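Local coordinates for protein dTDP-4-dehydrorhamnose reductase (Sulfolobus tokodaii, PDB 2GGS) that binds NADPH in a Rossmann-type domain and probably uses it to reduce dTDP-4-dehydrorhamnose to dTDP-rhamnose, at residues T3-A8 against R18-R23; L147-S152 against S191-L196; L199-I204 against R256-T261. All coordinates share one frame; numbering follows the deposited sequence.

Overall arrangement
The three contacts follow one another along the chain and all reach the same seven-stranded parallel sheet of the Rossmann fold. Contact 1 packs helix 11-20 on the inner strand 3-6. Contact 2 packs helix 186-199 on strand 147-151, with its centre about 13 Å from that of contact 1, and Leu19 and Leu20 of the first helix touch the second. Contact 3, centred about 8 Å from contact 2, lies where the chain leaves helix 186-199 for the edge strand 203-206, beside the end of helix 253-258. Contacts 1 and 2 thus join two helices to the sheet whose strand ends meet NADPH, and contact 3 lies farther from the cofactor.

Contact 1 of 3, residues T3-A8 against R18-R23; sequences TLITGA and RLLSER. With NDP (NADPH dihydro-nicotinamide-adenine-dinucleotide phosphate), chain C.
Leu20 packs against Thr3 and Ile5 in a small, fully buried apolar contact between strand and helix, inside the first beta-alpha-beta unit of the Rossmann fold. Strand 3-6 runs into the glycine-rich loop that carries Gly7 and Gly10, helix 11-20 runs back over one face of the sheet, and strand 26-30 completes the unit beside strand 3-6. Only three side chains meet here, burying 97 Å² in all, and no hydrogen bond passes between the segments. One methyl of Leu20 does the touching: CD1 lies 3.7 Å from Thr3 CG2, with the two side chains at about a right angle, and 4.0 Å from Ile5 CD1, which it approaches on a slant. Thr3 and Ile5 are two residues apart, and both side chains leave the strand on the side that faces the helix. Ile5 reaches this point because its CG1 lies opposite the carbonyl carbon and the chain then runs straight on (chi2 171°), carrying CD1 forward. Thr3 offers its methyl, and its OG1 is buried with no polar partner in the model. Around the trio, Val26 of strand 26-30 touches both Ile5 and Leu20, while Ile62 of strand 60-63 touches Thr3 and Leu20, so both neighbouring strands contribute to the same apolar layer. Leu20 also meets Leu194 of helix 186-199. Leu4 and Thr6 belong to the other face of the sheet, where Thr6 OG1 is hydrogen-bonded to Asn63 OD1 and Ala65 N. Beyond Thr6 the chain turns at Gly7 (phi 65°), the first residue of the dinucleotide-binding loop. That turn brings the backbone against the adenosine ribose of NADPH, with Gly7 CA 3.1 Å from the cofactor's O3B.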
loop_
_atom_site.group_PDB
_atom_site.type_symbol
_atom_site.label_atom_id
_atom_site.label_comp_id
_atom_site.label_asym_id
_atom_site.label_seq_id
_atom_site.Cartn_x
_atom_site.Cartn_y
_atom_site.Cartn_z
ATOM N N THR A 3 7.370 16.715 -6.057
ATOM C CA THR A 3 6.550 15.530 -5.846
ATOM C C THR A 3 5.466 15.786 -4.803
ATOM O O THR A 3 5.735 16.056 -3.712
ATOM C CB THR A 3 7.424 14.337 -5.418
ATOM O OG1 THR A 3 8.383 14.051 -6.443
ATOM C CG2 THR A 3 6.595 13.065 -5.350
ATOM N N LEU A 4 4.149 15.607 -5.047
ATOM C CA LEU A 4 2.987 15.455 -4.179
ATOM C C LEU A 4 2.801 14.003 -3.754
ATOM O O LEU A 4 2.753 13.138 -4.580
ATOM C CB LEU A 4 1.726 15.965 -4.878
ATOM C CG LEU A 4 0.426 15.885 -4.075
ATOM C CD1 LEU A 4 0.508 16.762 -2.835
ATOM C CD2 LEU A 4 -0.766 16.276 -4.936
ATOM N N ILE A 5 2.827 13.894 -2.456
ATOM C CA ILE A 5 2.590 12.601 -1.876
ATOM C C ILE A 5 1.271 12.647 -1.136
ATOM O O ILE A 5 1.208 13.193 -0.135
ATOM C CB ILE A 5 3.655 12.199 -0.844
ATOM C CG1 ILE A 5 5.017 12.175 -1.507
ATOM C CG2 ILE A 5 3.354 10.829 -0.225
ATOM C CD1 ILE A 5 6.107 12.017 -0.577
ATOM N N THR A 6 0.243 12.054 -1.701
ATOM C CA THR A 6 -1.007 11.889 -0.907
ATOM C C THR A 6 -0.795 10.693 -0.006
ATOM O O THR A 6 0.044 9.799 -0.318
ATOM C CB THR A 6 -2.263 11.645 -1.785
ATOM O OG1 THR A 6 -2.260 10.299 -2.318
ATOM C CG2 THR A 6 -2.396 12.691 -2.872
ATOM N N GLY A 7 -1.514 10.641 1.106
ATOM C CA GLY A 7 -1.256 9.619 2.110
ATOM C C GLY A 7 0.124 9.776 2.756
ATOM O O GLY A 7 0.666 8.804 3.252
ATOM N N ALA A 8 0.665 11.002 2.779
ATOM C CA ALA A 8 1.961 11.309 3.379
ATOM C C ALA A 8 2.103 10.960 4.825
ATOM O O ALA A 8 3.201 10.682 5.299
ATOM C CB ALA A 8 2.338 12.714 3.158
ATOM N N ARG A 18 10.590 10.778 3.783
ATOM C CA ARG A 18 11.926 10.719 4.367
ATOM C C ARG A 18 12.935 10.624 3.234
ATOM O O ARG A 18 13.933 11.370 3.196
ATOM C CB ARG A 18 12.027 9.505 5.296
ATOM C CG ARG A 18 13.379 9.402 6.023
ATOM C CD ARG A 18 13.398 8.252 7.039
ATOM N NE ARG A 18 13.149 6.934 6.452
ATOM C CZ ARG A 18 14.018 6.232 5.717
ATOM N NH1 ARG A 18 15.252 6.683 5.482
ATOM N NH2 ARG A 18 13.653 5.051 5.230
ATOM N N LEU A 19 12.640 9.750 2.288
ATOM C CA LEU A 19 13.616 9.414 1.243
ATOM C C LEU A 19 13.629 10.419 0.122
ATOM O O LEU A 19 14.711 10.788 -0.407
ATOM C CB LEU A 19 13.343 8.027 0.673
ATOM C CG LEU A 19 13.550 6.831 1.597
ATOM C CD1 LEU A 19 13.105 5.598 0.840
ATOM C CD2 LEU A 19 15.007 6.736 2.010
ATOM N N LEU A 20 12.432 10.837 -0.293
ATOM C CA LEU A 20 12.333 11.810 -1.383
ATOM C C LEU A 20 12.887 13.181 -1.018
ATOM O O LEU A 20 13.352 13.909 -1.891
ATOM C CB LEU A 20 10.890 11.969 -1.881
ATOM C CG LEU A 20 10.411 10.921 -2.858
ATOM C CD1 LEU A 20 8.985 11.239 -3.249
ATOM C CD2 LEU A 20 11.288 10.916 -4.090
ATOM N N SER A 21 12.829 13.541 0.254
ATOM C CA SER A 21 13.260 14.857 0.701
ATOM C C SER A 21 14.753 15.055 0.480
ATOM O O SER A 21 15.237 16.173 0.555
ATOM C CB SER A 21 12.959 15.052 2.181
ATOM O OG SER A 21 11.573 15.203 2.383
ATOM N N GLU A 22 15.477 13.963 0.242
ATOM C CA GLU A 22 16.909 14.075 -0.039
ATOM C C GLU A 22 17.214 14.825 -1.348
ATOM O O GLU A 22 18.212 15.576 -1.395
ATOM C CB GLU A 22 17.602 12.700 -0.006
ATOM C CG GLU A 22 17.577 11.967 1.353
ATOM C CD GLU A 22 18.566 12.541 2.381
ATOM O OE1 GLU A 22 19.578 13.160 1.985
ATOM O OE2 GLU A 22 18.341 12.357 3.590
ATOM N N ARG A 23 16.352 14.679 -2.374
ATOM C CA ARG A 23 16.719 15.064 -3.758
ATOM C C ARG A 23 16.041 16.145 -4.694
ATOM O O ARG A 23 16.612 16.387 -5.737
ATOM C CB ARG A 23 17.146 13.828 -4.567
ATOM C CG ARG A 23 18.425 13.192 -4.034
ATOM C CD ARG A 23 19.684 14.019 -4.354
ATOM N NE ARG A 23 20.243 13.708 -5.672
ATOM C CZ ARG A 23 20.730 12.520 -6.021
ATOM N NH1 ARG A 23 20.723 11.516 -5.150
ATOM N NH2 ARG A 23 21.210 12.326 -7.245
HETATM P PA NDP C . -2.100 3.873 5.843
HETATM O O1A NDP C . -3.370 3.354 6.374
HETATM O O2A NDP C . -0.984 3.852 6.818
HETATM O O5B NDP C . -2.248 5.348 5.297
HETATM C C5B NDP C . -3.445 5.770 4.668
HETATM C C4B NDP C . -3.196 7.195 4.249
HETATM O O4B NDP C . -4.324 7.615 3.478
HETATM C C3B NDP C . -2.995 8.144 5.419
HETATM O O3B NDP C . -1.965 9.039 5.095
HETATM C C2B NDP C . -4.344 8.874 5.454
HETATM O O2B NDP C . -4.140 10.157 5.963
HETATM C C1B NDP C . -4.664 8.905 3.966
HETATM N N9A NDP C . -6.091 9.149 3.735
HETATM C C8A NDP C . -7.125 8.299 3.991
HETATM N N7A NDP C . -8.287 8.928 3.655
HETATM C C5A NDP C . -7.974 10.153 3.200
HETATM C C6A NDP C . -8.756 11.220 2.739
HETATM N N6A NDP C . -10.115 11.150 2.795
HETATM N N1A NDP C . -8.093 12.359 2.371
HETATM C C2A NDP C . -6.711 12.498 2.412
HETATM N N3A NDP C . -5.956 11.451 2.881
HETATM C C4A NDP C . -6.589 10.319 3.266
HETATM O O3 NDP C . -1.872 2.990 4.501
HETATM P PN NDP C . -0.464 2.406 3.947
HETATM O O1N NDP C . 0.627 3.354 3.988
HETATM O O2N NDP C . -0.373 1.096 4.631
HETATM O O5D NDP C . -0.901 2.091 2.440
HETATM C C5D NDP C . -0.398 2.879 1.366
HETATM C C4D NDP C . -0.999 2.453 0.032
HETATM O O4D NDP C . -0.662 1.104 -0.192
HETATM C C3D NDP C . -2.522 2.533 -0.034
HETATM O O3D NDP C . -2.794 2.851 -1.372
HETATM C C2D NDP C . -2.974 1.125 0.266
HETATM O O2D NDP C . -4.260 0.888 -0.282
HETATM C C1D NDP C . -1.844 0.341 -0.445
HETATM N N1N NDP C . -1.719 -1.011 0.113
HETATM C C2N NDP C . -1.652 -1.136 1.474
HETATM C C3N NDP C . -1.341 -2.345 2.079
HETATM C C7N NDP C . -1.280 -2.414 3.571
HETATM O O7N NDP C . -1.200 -3.678 4.188
HETATM N N7N NDP C . -1.316 -1.294 4.289
HETATM C C4N NDP C . -1.079 -3.583 1.241
HETATM C C5N NDP C . -1.209 -3.359 -0.247
HETATM C C6N NDP C . -1.509 -2.081 -0.734
HETATM P P2B NDP C . -4.553 10.563 7.519
HETATM O O1X NDP C . -3.769 11.796 7.725
HETATM O O2X NDP C . -4.179 9.441 8.428
HETATM O O3X NDP C . -6.083 10.793 7.617
#

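Contact 2 of 3, residues L147-S152 against S191-L196; sequences LIIRTS and SAILEL. With NDP (NADPH dihydro-nicotinamide-adenine-dinucleotide phosphate), chain C.
Ile149 of strand 147-151 wedges its terminal methyl between Ile193 and Leu196 of helix 186-199. In this Rossmann fold, strand 147-151 is connected to its sheet neighbour 203-206 by a long excursion, through helix 160-169 and two short strands, before helix 186-199 returns along the sheet. Strand and helix run nearly antiparallel, at 160°, with their axes 11.5 Å apart. Ile149, which buries 59 Å², makes its contacts through CD1, placed there by a fully extended outer chain (chi2 -180°). CD1 sits 3.6 Å from Ile193 CG1, the two isoleucines slanting across each other. Leu196 meets it end to end, its CD1 being 3.7 Å from Ile149 CD1; the same leucine methyl has a looser neighbour in Leu147 CD2 at 4.5 Å. Ile205 of strand 203-206 touches Leu147, Ile149 and Leu196, and Ile193 reaches on to Leu12 and Leu16 of helix 11-20, joining the two helices. Farther along the chain, Thr151 reaches the nicotinamide of NADPH: Thr151 CG2 is 3.6 Å from the cofactor's C6N, and Thr151 O is 3.1 Å from its C5N.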
loop_
_atom_site.group_PDB
_atom_site.type_symbol
_atom_site.label_atom_id
_atom_site.label_comp_id
_atom_site.label_asym_id
_atom_site.label_seq_id
_atom_site.Cartn_x
_atom_site.Cartn_y
_atom_site.Cartn_z
ATOM N N LEU A 147 1.599 5.215 -13.886
ATOM C CA LEU A 147 2.149 3.946 -13.370
ATOM C C LEU A 147 1.287 3.503 -12.177
ATOM O O LEU A 147 1.062 4.301 -11.263
ATOM C CB LEU A 147 3.578 4.166 -12.861
ATOM C CG LEU A 147 4.281 2.918 -12.342
ATOM C CD1 LEU A 147 4.392 1.860 -13.469
ATOM C CD2 LEU A 147 5.636 3.308 -11.755
ATOM N N ILE A 148 0.843 2.243 -12.204
ATOM C CA ILE A 148 0.131 1.608 -11.079
ATOM C C ILE A 148 1.152 0.645 -10.475
ATOM O O ILE A 148 1.705 -0.223 -11.175
ATOM C CB ILE A 148 -1.130 0.826 -11.512
ATOM C CG1 ILE A 148 -2.249 1.795 -11.941
ATOM C CG2 ILE A 148 -1.614 -0.110 -10.384
ATOM C CD1 ILE A 148 -3.290 1.149 -12.836
ATOM N N ILE A 149 1.396 0.808 -9.178
ATOM C CA ILE A 149 2.288 -0.098 -8.450
ATOM C C ILE A 149 1.440 -0.943 -7.515
ATOM O O ILE A 149 0.859 -0.401 -6.581
ATOM C CB ILE A 149 3.345 0.679 -7.634
ATOM C CG1 ILE A 149 4.221 1.601 -8.504
ATOM C CG2 ILE A 149 4.210 -0.316 -6.856
ATOM C CD1 ILE A 149 5.268 2.360 -7.695
ATOM N N ARG A 150 1.354 -2.261 -7.763
ATOM C CA ARG A 150 0.601 -3.112 -6.827
ATOM C C ARG A 150 1.584 -3.639 -5.783
ATOM O O ARG A 150 2.683 -4.070 -6.108
ATOM C CB ARG A 150 -0.051 -4.292 -7.512
ATOM C CG ARG A 150 -1.027 -3.916 -8.627
ATOM C CD ARG A 150 -2.011 -5.077 -8.885
ATOM N NE ARG A 150 -2.968 -4.803 -9.959
ATOM C CZ ARG A 150 -2.906 -5.358 -11.174
ATOM N NH1 ARG A 150 -1.916 -6.211 -11.492
ATOM N NH2 ARG A 150 -3.827 -5.057 -12.078
ATOM N N THR A 151 1.156 -3.630 -4.534
ATOM C CA THR A 151 2.024 -4.100 -3.435
ATOM C C THR A 151 1.186 -4.916 -2.444
ATOM O O THR A 151 -0.047 -5.045 -2.605
ATOM C CB THR A 151 2.801 -2.938 -2.810
ATOM O OG1 THR A 151 3.855 -3.412 -1.957
ATOM C CG2 THR A 151 1.888 -2.036 -2.026
ATOM N N SER A 152 1.849 -5.455 -1.431
ATOM C CA SER A 152 1.224 -6.428 -0.534
ATOM C C SER A 152 1.717 -6.191 0.889
ATOM O O SER A 152 2.911 -6.052 1.104
ATOM C CB SER A 152 1.597 -7.843 -0.990
ATOM O OG SER A 152 1.167 -8.822 -0.075
ATOM N N SER A 191 11.857 2.974 -0.994
ATOM C CA SER A 191 13.132 2.957 -1.719
ATOM C C SER A 191 12.923 2.495 -3.178
ATOM O O SER A 191 13.501 3.099 -4.110
ATOM C CB SER A 191 14.145 2.088 -0.987
ATOM O OG SER A 191 15.356 2.046 -1.733
ATOM N N ALA A 192 12.091 1.471 -3.382
ATOM C CA ALA A 192 11.773 1.012 -4.737
ATOM C C ALA A 192 11.071 2.072 -5.536
ATOM O O ALA A 192 11.402 2.325 -6.694
ATOM C CB ALA A 192 10.964 -0.258 -4.698
ATOM N N ILE A 193 10.088 2.739 -4.903
ATOM C CA ILE A 193 9.320 3.748 -5.600
ATOM C C ILE A 193 10.216 4.914 -6.037
ATOM O O ILE A 193 10.121 5.363 -7.196
ATOM C CB ILE A 193 8.094 4.204 -4.747
ATOM C CG1 ILE A 193 7.073 3.052 -4.681
ATOM C CG2 ILE A 193 7.439 5.499 -5.355
ATOM C CD1 ILE A 193 5.945 3.212 -3.605
ATOM N N LEU A 194 11.131 5.346 -5.160
ATOM C CA LEU A 194 12.124 6.354 -5.524
ATOM C C LEU A 194 12.894 5.957 -6.797
ATOM O O LEU A 194 13.075 6.782 -7.697
ATOM C CB LEU A 194 13.121 6.573 -4.407
ATOM C CG LEU A 194 13.572 8.022 -4.149
ATOM C CD1 LEU A 194 14.662 8.125 -3.107
ATOM C CD2 LEU A 194 13.974 8.746 -5.409
ATOM N N GLU A 195 13.355 4.718 -6.860
ATOM C CA GLU A 195 14.082 4.258 -8.073
ATOM C C GLU A 195 13.202 4.316 -9.312
ATOM O O GLU A 195 13.634 4.707 -10.416
ATOM C CB GLU A 195 14.556 2.818 -7.901
ATOM C CG GLU A 195 15.983 2.662 -7.495
ATOM C CD GLU A 195 16.440 1.237 -7.637
ATOM O OE1 GLU A 195 16.830 0.847 -8.768
ATOM O OE2 GLU A 195 16.392 0.513 -6.621
ATOM N N LEU A 196 11.960 3.892 -9.147
ATOM C CA LEU A 196 11.006 3.860 -10.244
ATOM C C LEU A 196 10.747 5.249 -10.810
ATOM O O LEU A 196 10.626 5.418 -12.022
ATOM C CB LEU A 196 9.691 3.212 -9.793
ATOM C CG LEU A 196 9.734 1.688 -9.758
ATOM C CD1 LEU A 196 8.469 1.086 -9.110
ATOM C CD2 LEU A 196 9.961 1.135 -11.157
HETATM P PA NDP C . -2.100 3.873 5.843
HETATM O O1A NDP C . -3.370 3.354 6.374
HETATM O O2A NDP C . -0.984 3.852 6.818
HETATM O O5B NDP C . -2.248 5.348 5.297
HETATM C C5B NDP C . -3.445 5.770 4.668
HETATM C C4B NDP C . -3.196 7.195 4.249
HETATM O O4B NDP C . -4.324 7.615 3.478
HETATM C C3B NDP C . -2.995 8.144 5.419
HETATM O O3B NDP C . -1.965 9.039 5.095
HETATM C C2B NDP C . -4.344 8.874 5.454
HETATM O O2B NDP C . -4.140 10.157 5.963
HETATM C C1B NDP C . -4.664 8.905 3.966
HETATM N N9A NDP C . -6.091 9.149 3.735
HETATM C C8A NDP C . -7.125 8.299 3.991
HETATM N N7A NDP C . -8.287 8.928 3.655
HETATM C C5A NDP C . -7.974 10.153 3.200
HETATM C C6A NDP C . -8.756 11.220 2.739
HETATM N N6A NDP C . -10.115 11.150 2.795
HETATM N N1A NDP C . -8.093 12.359 2.371
HETATM C C2A NDP C . -6.711 12.498 2.412
HETATM N N3A NDP C . -5.956 11.451 2.881
HETATM C C4A NDP C . -6.589 10.319 3.266
HETATM O O3 NDP C . -1.872 2.990 4.501
HETATM P PN NDP C . -0.464 2.406 3.947
HETATM O O1N NDP C . 0.627 3.354 3.988
HETATM O O2N NDP C . -0.373 1.096 4.631
HETATM O O5D NDP C . -0.901 2.091 2.440
HETATM C C5D NDP C . -0.398 2.879 1.366
HETATM C C4D NDP C . -0.999 2.453 0.032
HETATM O O4D NDP C . -0.662 1.104 -0.192
HETATM C C3D NDP C . -2.522 2.533 -0.034
HETATM O O3D NDP C . -2.794 2.851 -1.372
HETATM C C2D NDP C . -2.974 1.125 0.266
HETATM O O2D NDP C . -4.260 0.888 -0.282
HETATM C C1D NDP C . -1.844 0.341 -0.445
HETATM N N1N NDP C . -1.719 -1.011 0.113
HETATM C C2N NDP C . -1.652 -1.136 1.474
HETATM C C3N NDP C . -1.341 -2.345 2.079
HETATM C C7N NDP C . -1.280 -2.414 3.571
HETATM O O7N NDP C . -1.200 -3.678 4.188
HETATM N N7N NDP C . -1.316 -1.294 4.289
HETATM C C4N NDP C . -1.079 -3.583 1.241
HETATM C C5N NDP C . -1.209 -3.359 -0.247
HETATM C C6N NDP C . -1.509 -2.081 -0.734
HETATM P P2B NDP C . -4.553 10.563 7.519
HETATM O O1X NDP C . -3.769 11.796 7.725
HETATM O O2X NDP C . -4.179 9.441 8.428
HETATM O O3X NDP C . -6.083 10.793 7.617
#

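Contact 3 of 3, residues L199-I204 against R256-T261; sequences LRKTGI and RKILST
Leu199 and Lys201 meet Ile258 and Leu259 near the surface, at the edge-strand side of the Rossmann domain, where the chain passes from helix 186-199 to strand 203-206 alongside the end of helix 253-258. The helix exit is a Schellman motif: Arg200 takes a positive phi of 52° and two backbone bonds return into the last turn, after which the chain heads for the sheet. The close packing lies between Leu199 and Ile258, which slant across each other with Leu199 CD1 3.5 Å from Ile258 CG2. Even this tight pair is near solvent, Leu199 being exposed and Ile258 partly so. On the inner side the same leucine methyl comes 4.3 Å from Leu259 CD2. Leu259 is the buried member of the group, since Ala192, Glu195 and Leu196 of helix 186-199 also pack on it. Just past it, the carboxylate of Glu195 accepts hydrogen bonds from two successive backbone amides, its OE1 from Ser260 N and its OE2 from Thr261 N, which ties the chain after helix 253-258 to helix 186-199. The looser side is at Lys201, whose backbone is secured by Tyr101 OH, hydrogen-bonded to Lys201 O. Its side chain is kinked at chi2 (-128°) and chi3 (77°), bringing its outer part to meet Ile258 end to end. Without a polar bond across the segments, two of its atoms lie beside one methyl, Ile258 CD1 being 3.8 Å from Lys201 CD and 3.7 Å from Lys201 NZ.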
loop_
_atom_site.group_PDB
_atom_site.type_symbol
_atom_site.label_atom_id
_atom_site.label_comp_id
_atom_site.label_asym_id
_atom_site.label_seq_id
_atom_site.Cartn_x
_atom_site.Cartn_y
_atom_site.Cartn_z
ATOM N N LEU A 199 13.098 6.669 -13.231
ATOM C CA LEU A 199 12.933 5.938 -14.495
ATOM C C LEU A 199 11.714 6.324 -15.328
ATOM O O LEU A 199 11.652 5.980 -16.509
ATOM C CB LEU A 199 12.925 4.425 -14.246
ATOM C CG LEU A 199 14.201 3.821 -13.656
ATOM C CD1 LEU A 199 13.988 2.382 -13.278
ATOM C CD2 LEU A 199 15.403 3.964 -14.600
ATOM N N ARG A 200 10.743 7.016 -14.732
ATOM C CA ARG A 200 9.493 7.378 -15.434
ATOM C C ARG A 200 8.793 6.181 -16.098
ATOM O O ARG A 200 8.199 6.290 -17.164
ATOM C CB ARG A 200 9.684 8.554 -16.423
ATOM C CG ARG A 200 9.657 9.898 -15.743
ATOM C CD ARG A 200 8.819 10.936 -16.507
ATOM N NE ARG A 200 8.671 12.222 -15.791
ATOM C CZ ARG A 200 8.961 12.440 -14.501
ATOM N NH1 ARG A 200 9.422 11.470 -13.718
ATOM N NH2 ARG A 200 8.790 13.646 -13.978
ATOM N N LYS A 201 8.870 5.028 -15.428
ATOM C CA LYS A 201 8.095 3.853 -15.804
ATOM C C LYS A 201 6.585 4.137 -15.882
ATOM O O LYS A 201 6.061 4.921 -15.096
ATOM C CB LYS A 201 8.348 2.740 -14.794
ATOM C CG LYS A 201 9.504 1.850 -15.148
ATOM C CD LYS A 201 9.080 0.387 -15.107
ATOM C CE LYS A 201 8.273 0.056 -16.355
ATOM N NZ LYS A 201 8.186 -1.374 -16.682
ATOM N N THR A 202 5.914 3.491 -16.835
ATOM C CA THR A 202 4.461 3.586 -17.031
ATOM C C THR A 202 3.882 2.171 -17.099
ATOM O O THR A 202 4.646 1.192 -17.202
ATOM C CB THR A 202 4.064 4.429 -18.289
ATOM O OG1 THR A 202 4.531 3.789 -19.486
ATOM C CG2 THR A 202 4.632 5.847 -18.228
ATOM N N GLY A 203 2.552 2.047 -17.006
ATOM C CA GLY A 203 1.881 0.744 -17.057
ATOM C C GLY A 203 1.523 0.224 -15.672
ATOM O O GLY A 203 1.084 0.996 -14.817
ATOM N N ILE A 204 1.690 -1.078 -15.458
ATOM C CA ILE A 204 1.470 -1.671 -14.133
ATOM C C ILE A 204 2.766 -2.370 -13.711
ATOM O O ILE A 204 3.478 -2.902 -14.560
ATOM C CB ILE A 204 0.317 -2.689 -14.153
ATOM C CG1 ILE A 204 -0.942 -2.039 -14.729
ATOM C CG2 ILE A 204 0.051 -3.239 -12.737
ATOM C CD1 ILE A 204 -2.083 -2.981 -14.930
ATOM N N ARG A 256 12.172 -6.825 -10.042
ATOM C CA ARG A 256 13.458 -7.351 -9.593
ATOM C C ARG A 256 14.478 -7.169 -10.692
ATOM O O ARG A 256 15.607 -6.868 -10.378
ATOM C CB ARG A 256 13.383 -8.812 -9.170
ATOM C CG ARG A 256 12.692 -9.040 -7.843
ATOM C CD ARG A 256 13.056 -10.421 -7.281
ATOM N NE ARG A 256 12.125 -10.878 -6.229
ATOM C CZ ARG A 256 12.269 -12.011 -5.546
ATOM N NH1 ARG A 256 13.302 -12.817 -5.809
ATOM N NH2 ARG A 256 11.389 -12.341 -4.604
ATOM N N LYS A 257 14.071 -7.287 -11.955
ATOM C CA LYS A 257 15.005 -6.969 -13.063
ATOM C C LYS A 257 15.319 -5.474 -13.183
ATOM O O LYS A 257 16.457 -5.071 -13.307
ATOM C CB LYS A 257 14.497 -7.513 -14.393
ATOM C CG LYS A 257 14.282 -9.017 -14.374
ATOM C CD LYS A 257 13.782 -9.494 -15.730
ATOM C CE LYS A 257 13.560 -11.010 -15.723
ATOM N NZ LYS A 257 14.818 -11.716 -15.379
ATOM N N ILE A 258 14.289 -4.643 -13.101
ATOM C CA ILE A 258 14.416 -3.199 -13.299
ATOM C C ILE A 258 15.217 -2.504 -12.195
ATOM O O ILE A 258 16.061 -1.625 -12.442
ATOM C CB ILE A 258 13.012 -2.573 -13.389
ATOM C CG1 ILE A 258 12.340 -2.983 -14.691
ATOM C CG2 ILE A 258 13.067 -1.027 -13.237
ATOM C CD1 ILE A 258 10.820 -2.987 -14.628
ATOM N N LEU A 259 14.936 -2.885 -10.956
ATOM C CA LEU A 259 15.458 -2.155 -9.833
ATOM C C LEU A 259 16.745 -2.760 -9.292
ATOM O O LEU A 259 16.922 -3.994 -9.266
ATOM C CB LEU A 259 14.389 -2.083 -8.740
ATOM C CG LEU A 259 13.071 -1.474 -9.222
ATOM C CD1 LEU A 259 12.083 -1.470 -8.082
ATOM C CD2 LEU A 259 13.231 -0.050 -9.785
ATOM N N SER A 260 17.638 -1.886 -8.840
ATOM C CA SER A 260 18.904 -2.353 -8.254
ATOM C C SER A 260 18.731 -2.910 -6.856
ATOM O O SER A 260 19.321 -3.955 -6.518
ATOM C CB SER A 260 19.934 -1.235 -8.229
ATOM O OG SER A 260 20.108 -0.757 -9.542
ATOM N N THR A 261 17.913 -2.216 -6.067
ATOM C CA THR A 261 17.734 -2.483 -4.631
ATOM C C THR A 261 16.950 -3.764 -4.318
ATOM O O THR A 261 15.981 -4.083 -5.002
ATOM C CB THR A 261 17.026 -1.294 -3.925
ATOM O OG1 THR A 261 17.229 -1.387 -2.504
ATOM C CG2 THR A 261 15.474 -1.236 -4.238
#